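Local coordinates for BDI_3064 protein (Parabacteroides distasonis ATCC 8503, PDB 5Z06) that hydrolyses linear beta-1,2-glucan and beta-1,2-glucooligosaccharides of four or more units from the non-reducing end, releasing sophorose, at residues A[290-295]-A[674-679]; A[535-540]-A[617-622]; A[611-616]-A[646-651]. All blocks are in the same frame, centred on the assembly; numbering follows the deposited sequence.

Interaction 1. Residues A[290-295]-A[674-679]; sequences MVQEAN and MIENYR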
# COMPACT_ATOMS: atom_id res chain seq x y z
N MET A 290 -13.94 13.03 1.21
CA MET A 290 -13.18 12.36 2.25
C MET A 290 -12.22 11.35 1.63
O MET A 290 -11.06 11.30 2.00
CB MET A 290 -14.14 11.64 3.20
CG MET A 290 -13.47 10.75 4.24
SD MET A 290 -14.74 9.72 4.97
CE MET A 290 -14.83 8.33 3.83
N VAL A 291 -12.71 10.55 0.70
CA VAL A 291 -11.87 9.53 0.08
C VAL A 291 -10.72 10.19 -0.69
O VAL A 291 -9.59 9.78 -0.57
CB VAL A 291 -12.68 8.59 -0.81
CG1 VAL A 291 -11.76 7.63 -1.57
CG2 VAL A 291 -13.64 7.79 0.05
N GLN A 292 -11.04 11.23 -1.45
CA GLN A 292 -10.04 11.95 -2.18
C GLN A 292 -9.01 12.52 -1.22
O GLN A 292 -7.81 12.42 -1.47
CB GLN A 292 -10.67 13.11 -2.94
CG GLN A 292 -11.40 12.70 -4.19
CD GLN A 292 -11.74 13.90 -5.04
OE1 GLN A 292 -12.60 14.70 -4.67
NE2 GLN A 292 -11.07 14.05 -6.18
N GLU A 293 -9.48 13.10 -0.11
CA GLU A 293 -8.61 13.73 0.86
C GLU A 293 -7.72 12.75 1.55
O GLU A 293 -6.52 12.96 1.63
CB GLU A 293 -9.43 14.48 1.92
CG GLU A 293 -8.62 15.11 3.05
CD GLU A 293 -9.47 15.33 4.31
OE1 GLU A 293 -10.74 15.27 4.25
OE2 GLU A 293 -8.86 15.54 5.39
N ALA A 294 -8.29 11.68 2.08
CA ALA A 294 -7.50 10.69 2.78
C ALA A 294 -6.38 10.13 1.89
O ALA A 294 -5.26 9.92 2.35
CB ALA A 294 -8.37 9.57 3.29
N ASN A 295 -6.70 9.88 0.63
CA ASN A 295 -5.71 9.35 -0.30
C ASN A 295 -4.68 10.42 -0.61
O ASN A 295 -3.51 10.15 -0.70
CB ASN A 295 -6.38 8.85 -1.54
CG ASN A 295 -7.01 7.49 -1.36
OD1 ASN A 295 -6.33 6.49 -1.41
ND2 ASN A 295 -8.32 7.45 -1.20
N MET A 674 -8.87 9.86 -10.24
CA MET A 674 -9.99 9.40 -11.07
C MET A 674 -11.32 9.80 -10.47
O MET A 674 -12.26 10.08 -11.19
CB MET A 674 -9.91 7.90 -11.30
CG MET A 674 -8.68 7.55 -12.10
SD MET A 674 -8.79 8.23 -13.76
CE MET A 674 -9.03 6.74 -14.71
N ILE A 675 -11.41 9.86 -9.15
CA ILE A 675 -12.59 10.49 -8.55
C ILE A 675 -12.71 11.87 -9.14
O ILE A 675 -13.78 12.22 -9.64
CB ILE A 675 -12.60 10.51 -7.02
CG1 ILE A 675 -12.91 9.08 -6.53
CG2 ILE A 675 -13.65 11.49 -6.49
CD1 ILE A 675 -12.74 8.85 -5.05
N GLU A 676 -11.61 12.61 -9.14
CA GLU A 676 -11.63 13.98 -9.62
C GLU A 676 -12.00 14.08 -11.08
O GLU A 676 -12.74 14.97 -11.43
CB GLU A 676 -10.28 14.67 -9.39
CG GLU A 676 -10.34 16.19 -9.52
CD GLU A 676 -11.40 16.80 -8.63
OE1 GLU A 676 -11.47 16.44 -7.44
OE2 GLU A 676 -12.20 17.60 -9.13
N ASN A 677 -11.51 13.17 -11.91
CA ASN A 677 -11.84 13.18 -13.33
C ASN A 677 -13.31 12.90 -13.52
O ASN A 677 -13.92 13.48 -14.40
CB ASN A 677 -10.99 12.19 -14.12
CG ASN A 677 -9.60 12.72 -14.41
OD1 ASN A 677 -9.39 13.92 -14.53
ND2 ASN A 677 -8.65 11.81 -14.55
N TYR A 678 -13.87 12.02 -12.70
CA TYR A 678 -15.31 11.79 -12.73
C TYR A 678 -16.07 13.05 -12.34
O TYR A 678 -17.10 13.34 -12.91
CB TYR A 678 -15.72 10.62 -11.81
CG TYR A 678 -17.17 10.63 -11.43
CD1 TYR A 678 -18.16 10.32 -12.35
CD2 TYR A 678 -17.55 10.97 -10.15
CE1 TYR A 678 -19.49 10.34 -12.00
CE2 TYR A 678 -18.87 11.00 -9.78
CZ TYR A 678 -19.84 10.67 -10.70
OH TYR A 678 -21.15 10.70 -10.28
N ARG A 679 -15.56 13.79 -11.37
CA ARG A 679 -16.31 14.91 -10.81
C ARG A 679 -16.27 16.13 -11.69
O ARG A 679 -17.28 16.78 -11.88
CB ARG A 679 -15.81 15.24 -9.43
CG ARG A 679 -16.12 14.18 -8.39
CD ARG A 679 -15.56 14.58 -7.05
NE ARG A 679 -16.55 15.30 -6.25
CZ ARG A 679 -16.39 15.66 -4.98
NH1 ARG A 679 -15.24 15.43 -4.36
NH2 ARG A 679 -17.38 16.26 -4.34
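Q292 sets CG anti to its own carbonyl carbon (chi1 -77°) and keeps the rest of its chain extended, which carries the amide across to helix 665-680; E676 bends back at chi2 (54°) and brings its carboxylate round so that its plane lies roughly parallel to that of the amide. Q292 NE2 gives a hydrogen bond of 2.7 Å to E676 OE1, almost straight at 165°, on the anti side and somewhat out of the carboxylate plane. The other half of the amide accepts: Q292 OE1 takes a more bent hydrogen bond from R679 NH1 (2.8 Å), close to the guanidinium plane but tilted from the plane of its own carbonyl. Beside this polar fork the Q292 chain lies against I675, whose CG2 is 3.4 Å from both Q292 CG and Q292 CD. I675 CD1 continues the apolar side and touches V291 CG1 at 3.8 Å. The two helix segments run closer to antiparallel than parallel, with axes 10.5 Å apart at closest approach, and join helix 284-297 to helix 665-680, far apart in sequence. Second partners complete the network: R679 makes salt bridges to D289 and E285, both on helix 284-297, while E676 pairs with R339 through OE1 and with T680 through OE2. A leucine in place of Q292 would probably leave E676 OE1 and R679 NH1 each short of one partner and break the link between them. The neutral amide thus sits between a carboxylate and a guanidinium, its N-H and C=O turned to the matching charges, and these would be expected to polarise it and fix its rotation.

Interaction 2. Residues A[535-540]-A[617-622]; sequences FFIHYS and LASFPY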
# COMPACT_ATOMS: atom_id res chain seq x y z
N PHE A 535 -6.02 -1.97 -12.85
CA PHE A 535 -5.21 -0.75 -12.87
C PHE A 535 -4.74 -0.36 -14.27
O PHE A 535 -4.34 0.78 -14.49
CB PHE A 535 -4.03 -0.83 -11.90
CG PHE A 535 -2.84 -1.58 -12.43
CD1 PHE A 535 -1.86 -0.92 -13.16
CD2 PHE A 535 -2.67 -2.93 -12.16
CE1 PHE A 535 -0.74 -1.58 -13.63
CE2 PHE A 535 -1.55 -3.61 -12.63
CZ PHE A 535 -0.58 -2.94 -13.36
N PHE A 536 -4.80 -1.31 -15.20
CA PHE A 536 -4.58 -1.02 -16.60
C PHE A 536 -5.45 0.12 -17.15
O PHE A 536 -4.98 0.90 -17.99
CB PHE A 536 -4.77 -2.30 -17.43
CG PHE A 536 -3.67 -3.31 -17.30
CD1 PHE A 536 -2.64 -3.21 -16.35
CD2 PHE A 536 -3.67 -4.40 -18.14
CE1 PHE A 536 -1.66 -4.17 -16.28
CE2 PHE A 536 -2.67 -5.35 -18.08
CZ PHE A 536 -1.66 -5.23 -17.14
N ILE A 537 -6.70 0.22 -16.69
CA ILE A 537 -7.55 1.33 -17.11
C ILE A 537 -7.43 2.62 -16.27
O ILE A 537 -8.18 3.57 -16.45
CB ILE A 537 -9.03 0.90 -17.24
CG1 ILE A 537 -9.65 0.56 -15.87
CG2 ILE A 537 -9.13 -0.27 -18.19
CD1 ILE A 537 -11.14 0.61 -15.88
N HIS A 538 -6.45 2.65 -15.37
CA HIS A 538 -6.25 3.76 -14.48
C HIS A 538 -5.02 4.54 -14.88
O HIS A 538 -5.14 5.69 -15.31
CB HIS A 538 -6.11 3.28 -13.03
CG HIS A 538 -7.32 2.58 -12.52
ND1 HIS A 538 -7.27 1.68 -11.48
CD2 HIS A 538 -8.61 2.62 -12.93
CE1 HIS A 538 -8.48 1.17 -11.29
NE2 HIS A 538 -9.31 1.74 -12.15
N TYR A 539 -3.85 3.90 -14.79
CA TYR A 539 -2.58 4.62 -14.76
C TYR A 539 -2.34 5.46 -15.99
O TYR A 539 -1.96 6.62 -15.88
CB TYR A 539 -1.42 3.67 -14.59
CG TYR A 539 -1.36 2.92 -13.28
CD1 TYR A 539 -2.23 3.16 -12.24
CD2 TYR A 539 -0.34 2.00 -13.08
CE1 TYR A 539 -2.12 2.46 -11.05
CE2 TYR A 539 -0.21 1.31 -11.89
CZ TYR A 539 -1.11 1.53 -10.89
OH TYR A 539 -0.96 0.83 -9.71
N SER A 540 -2.57 4.89 -17.17
CA SER A 540 -2.39 5.62 -18.43
C SER A 540 -3.53 6.59 -18.73
O SER A 540 -3.50 7.26 -19.78
CB SER A 540 -2.22 4.66 -19.63
OG SER A 540 -0.92 4.15 -19.66
N LEU A 617 -12.34 2.03 -7.03
CA LEU A 617 -12.43 3.44 -6.69
C LEU A 617 -11.82 4.31 -7.76
O LEU A 617 -12.39 5.33 -8.13
CB LEU A 617 -11.78 3.69 -5.34
CG LEU A 617 -12.49 2.94 -4.21
CD1 LEU A 617 -11.64 3.03 -2.96
CD2 LEU A 617 -13.88 3.50 -3.97
N ALA A 618 -10.69 3.89 -8.31
CA ALA A 618 -10.08 4.64 -9.40
C ALA A 618 -10.78 4.38 -10.74
O ALA A 618 -10.41 4.96 -11.75
CB ALA A 618 -8.59 4.32 -9.49
N SER A 619 -11.76 3.48 -10.74
CA SER A 619 -12.61 3.27 -11.89
C SER A 619 -13.79 4.22 -11.95
O SER A 619 -14.56 4.15 -12.89
CB SER A 619 -13.09 1.82 -11.94
OG SER A 619 -11.98 0.97 -12.14
N PHE A 620 -13.92 5.11 -10.96
CA PHE A 620 -15.02 6.06 -10.93
C PHE A 620 -15.51 6.65 -12.26
O PHE A 620 -16.71 6.57 -12.55
CB PHE A 620 -14.74 7.21 -9.95
CG PHE A 620 -15.63 7.19 -8.78
CD1 PHE A 620 -16.92 7.67 -8.89
CD2 PHE A 620 -15.24 6.57 -7.59
CE1 PHE A 620 -17.80 7.59 -7.83
CE2 PHE A 620 -16.10 6.49 -6.52
CZ PHE A 620 -17.38 7.00 -6.65
N PRO A 621 -14.61 7.20 -13.08
CA PRO A 621 -15.10 7.86 -14.32
C PRO A 621 -15.77 6.92 -15.28
O PRO A 621 -16.57 7.36 -16.07
CB PRO A 621 -13.84 8.43 -14.96
CG PRO A 621 -12.78 8.31 -13.96
CD PRO A 621 -13.15 7.26 -12.97
N TYR A 622 -15.41 5.64 -15.21
CA TYR A 622 -15.97 4.62 -16.04
C TYR A 622 -17.28 4.08 -15.51
O TYR A 622 -18.22 3.89 -16.27
CB TYR A 622 -15.01 3.47 -16.13
CG TYR A 622 -13.66 3.85 -16.62
CD1 TYR A 622 -13.46 4.25 -17.94
CD2 TYR A 622 -12.55 3.79 -15.78
CE1 TYR A 622 -12.20 4.58 -18.39
CE2 TYR A 622 -11.30 4.10 -16.24
CZ TYR A 622 -11.12 4.50 -17.55
OH TYR A 622 -9.86 4.79 -18.04
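H538 and S619 meet through a buried, nearly linear hydrogen bond: NE2 of the imidazole donates to S619 OG at 2.8 Å with an angle of 169°, and the hydroxyl oxygen lies in the ring plane. S619 OG in turn donates to the carbonyl O of G615, four residues earlier in helix 614-617, and this carbonyl is its stronger partner. The hydroxyl thus accepts one hydrogen bond and donates another. Over one face of the same ring sits A618 CB, 3.5 Å from the centroid and almost on the ring normal, a CH-pi contact. The second polar link is shorter: Y622 OH donates to the backbone O of I537 at 2.6 Å, in the carbonyl plane. N560 ND2 on helix 556-573 supplies this hydroxyl with a donor. Next to the bond, the I537 and Y622 side chains lie alongside, pointing opposite ways, with I537 CD1 3.5 Å from Y622 CD2. I537 has CG1 wedged between backbone N and C (chi1 68°), and from there CD1 extends along the tyrosine ring. L617 to F620 form a type I turn, which presents A618 and S619 together to the imidazole. Both hydroxyls are satisfied twice, each accepting from a side-chain N-H and donating to a backbone carbonyl; directional bonds, with apolar packing beside them, thus tie two irregular chain segments together in the interior.

Interaction 3. Residues A[611-616]-A[646-651]; sequences MAPTGA and YGFRDA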
# COMPACT_ATOMS: atom_id res chain seq x y z
N MET A 611 -9.06 -8.24 -2.65
CA MET A 611 -9.62 -7.10 -3.32
C MET A 611 -8.84 -5.85 -2.90
O MET A 611 -8.73 -5.56 -1.71
CB MET A 611 -11.08 -6.96 -2.94
CG MET A 611 -11.84 -5.94 -3.78
SD MET A 611 -11.86 -6.34 -5.54
CE MET A 611 -12.82 -7.85 -5.48
N ALA A 612 -8.30 -5.15 -3.89
CA ALA A 612 -7.62 -3.88 -3.66
C ALA A 612 -8.63 -2.78 -3.94
O ALA A 612 -9.09 -2.63 -5.07
CB ALA A 612 -6.41 -3.75 -4.58
N PRO A 613 -8.99 -1.99 -2.92
CA PRO A 613 -9.99 -0.94 -3.13
C PRO A 613 -9.71 -0.00 -4.30
O PRO A 613 -10.64 0.56 -4.87
CB PRO A 613 -9.96 -0.15 -1.81
CG PRO A 613 -9.51 -1.14 -0.81
CD PRO A 613 -8.58 -2.08 -1.51
N THR A 614 -8.44 0.17 -4.63
CA THR A 614 -8.09 1.04 -5.74
C THR A 614 -8.74 0.61 -7.06
O THR A 614 -9.02 1.45 -7.90
CB THR A 614 -6.57 1.21 -5.89
OG1 THR A 614 -6.30 2.30 -6.76
CG2 THR A 614 -5.91 -0.06 -6.45
N GLY A 615 -8.97 -0.70 -7.23
CA GLY A 615 -9.66 -1.21 -8.42
C GLY A 615 -10.97 -0.52 -8.74
O GLY A 615 -11.11 0.12 -9.79
N ALA A 616 -11.92 -0.61 -7.81
CA ALA A 616 -13.23 0.02 -7.99
C ALA A 616 -13.14 1.53 -7.96
O ALA A 616 -13.76 2.25 -8.77
CB ALA A 616 -14.20 -0.44 -6.93
N TYR A 646 -4.54 7.02 5.47
CA TYR A 646 -4.22 7.46 4.12
C TYR A 646 -5.21 6.95 3.09
O TYR A 646 -4.88 6.81 1.93
CB TYR A 646 -2.79 7.10 3.76
CG TYR A 646 -1.72 7.84 4.53
CD1 TYR A 646 -1.89 9.15 4.98
CD2 TYR A 646 -0.51 7.24 4.79
CE1 TYR A 646 -0.90 9.79 5.68
CE2 TYR A 646 0.49 7.89 5.47
CZ TYR A 646 0.29 9.16 5.90
OH TYR A 646 1.29 9.78 6.58
N GLY A 647 -6.45 6.73 3.52
CA GLY A 647 -7.50 6.25 2.66
C GLY A 647 -7.67 4.78 2.98
O GLY A 647 -7.34 4.33 4.07
N PHE A 648 -8.16 4.03 2.02
CA PHE A 648 -8.40 2.62 2.27
C PHE A 648 -7.09 1.89 2.27
O PHE A 648 -6.17 2.24 1.54
CB PHE A 648 -9.34 2.00 1.25
CG PHE A 648 -10.69 2.60 1.26
CD1 PHE A 648 -11.65 2.16 2.15
CD2 PHE A 648 -11.03 3.59 0.35
CE1 PHE A 648 -12.92 2.71 2.13
CE2 PHE A 648 -12.29 4.15 0.34
CZ PHE A 648 -13.23 3.71 1.24
N ARG A 649 -7.02 0.85 3.08
CA ARG A 649 -5.86 -0.01 3.06
C ARG A 649 -5.70 -0.64 1.69
O ARG A 649 -6.65 -0.75 0.93
CB ARG A 649 -5.95 -1.06 4.16
CG ARG A 649 -5.96 -0.39 5.51
CD ARG A 649 -5.85 -1.36 6.65
NE ARG A 649 -6.09 -0.62 7.88
CZ ARG A 649 -5.19 0.13 8.49
NH1 ARG A 649 -3.94 0.25 8.01
NH2 ARG A 649 -5.53 0.76 9.60
N ASP A 650 -4.49 -1.02 1.37
CA ASP A 650 -4.16 -1.39 0.01
C ASP A 650 -5.01 -2.52 -0.56
O ASP A 650 -5.37 -2.49 -1.74
CB ASP A 650 -2.72 -1.80 -0.08
CG ASP A 650 -2.23 -1.84 -1.49
OD1 ASP A 650 -2.48 -0.85 -2.21
OD2 ASP A 650 -1.58 -2.84 -1.87
N ALA A 651 -5.34 -3.49 0.28
CA ALA A 651 -6.07 -4.65 -0.13
C ALA A 651 -6.59 -5.37 1.07
O ALA A 651 -6.06 -5.23 2.17
CB ALA A 651 -5.19 -5.60 -0.94
O HOH W 1 -6.17 -0.36 -3.10
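P613 packs against F648 where a two-stranded beta hairpin, 643-644 with 647-648, passes close to the short helix 614-617. The proline ring comes up to the stem of the phenylalanine: CG and CB lie beside F648 CB, CG at 3.8 Å, and the two side chains are inclined to each other rather than stacked. F648 turns CG anti to its carbonyl carbon (chi1 -62°), sending its ring on past the proline to meet W643 of the same hairpin edge-to-face. P613 CB meets the aromatic ring obliquely. The proline also leans on backbone: CG is 3.4 Å from R649 O, and CD is 3.2 Å from D650 O. Farther along, the chains run in opposite directions and come very close, the CA atoms of A612 and A651 being 3.9 Å apart. Here the small side chains let main chain meet main chain in two CA-H...O contacts, A651 CA to M611 O at 3.2 Å and A612 CA back to D650 O. Next to them, conventional backbone bonding joins M611 to F652. The D650 carboxylate has its polar partner outside the two segments, OD1 accepting from N667 ND2 on helix 665-680, and T614 OG1 bonds to the carbonyl of the same N667. One water bridges the segments: it accepts from T614 N at 2.8 Å and donates to D650 O at 2.7 Å.

The three contacts form a triangle, their centres 12 to 13 Å apart. Along the chain, interactions 2 and 3 are both nested within the long loop closed by interaction 1 and cross each other, their segments alternating in the order 535-540, 611-616, 617-622, 646-651. Helix 665-680 ties interaction 1 to interaction 2: its I675 and Y678 pack on F620, and its M674 on A618. V291 and A294 of helix 284-297 touch F648 and G647, while L617 also reaches F648. Helices 284-297 and 665-680 are thus packed round the same turn and hairpin; six-hairpin relatives have an (alpha/alpha)6 barrel, and this helical packing is consistent with that fold. The contacts form one continuous buried patch.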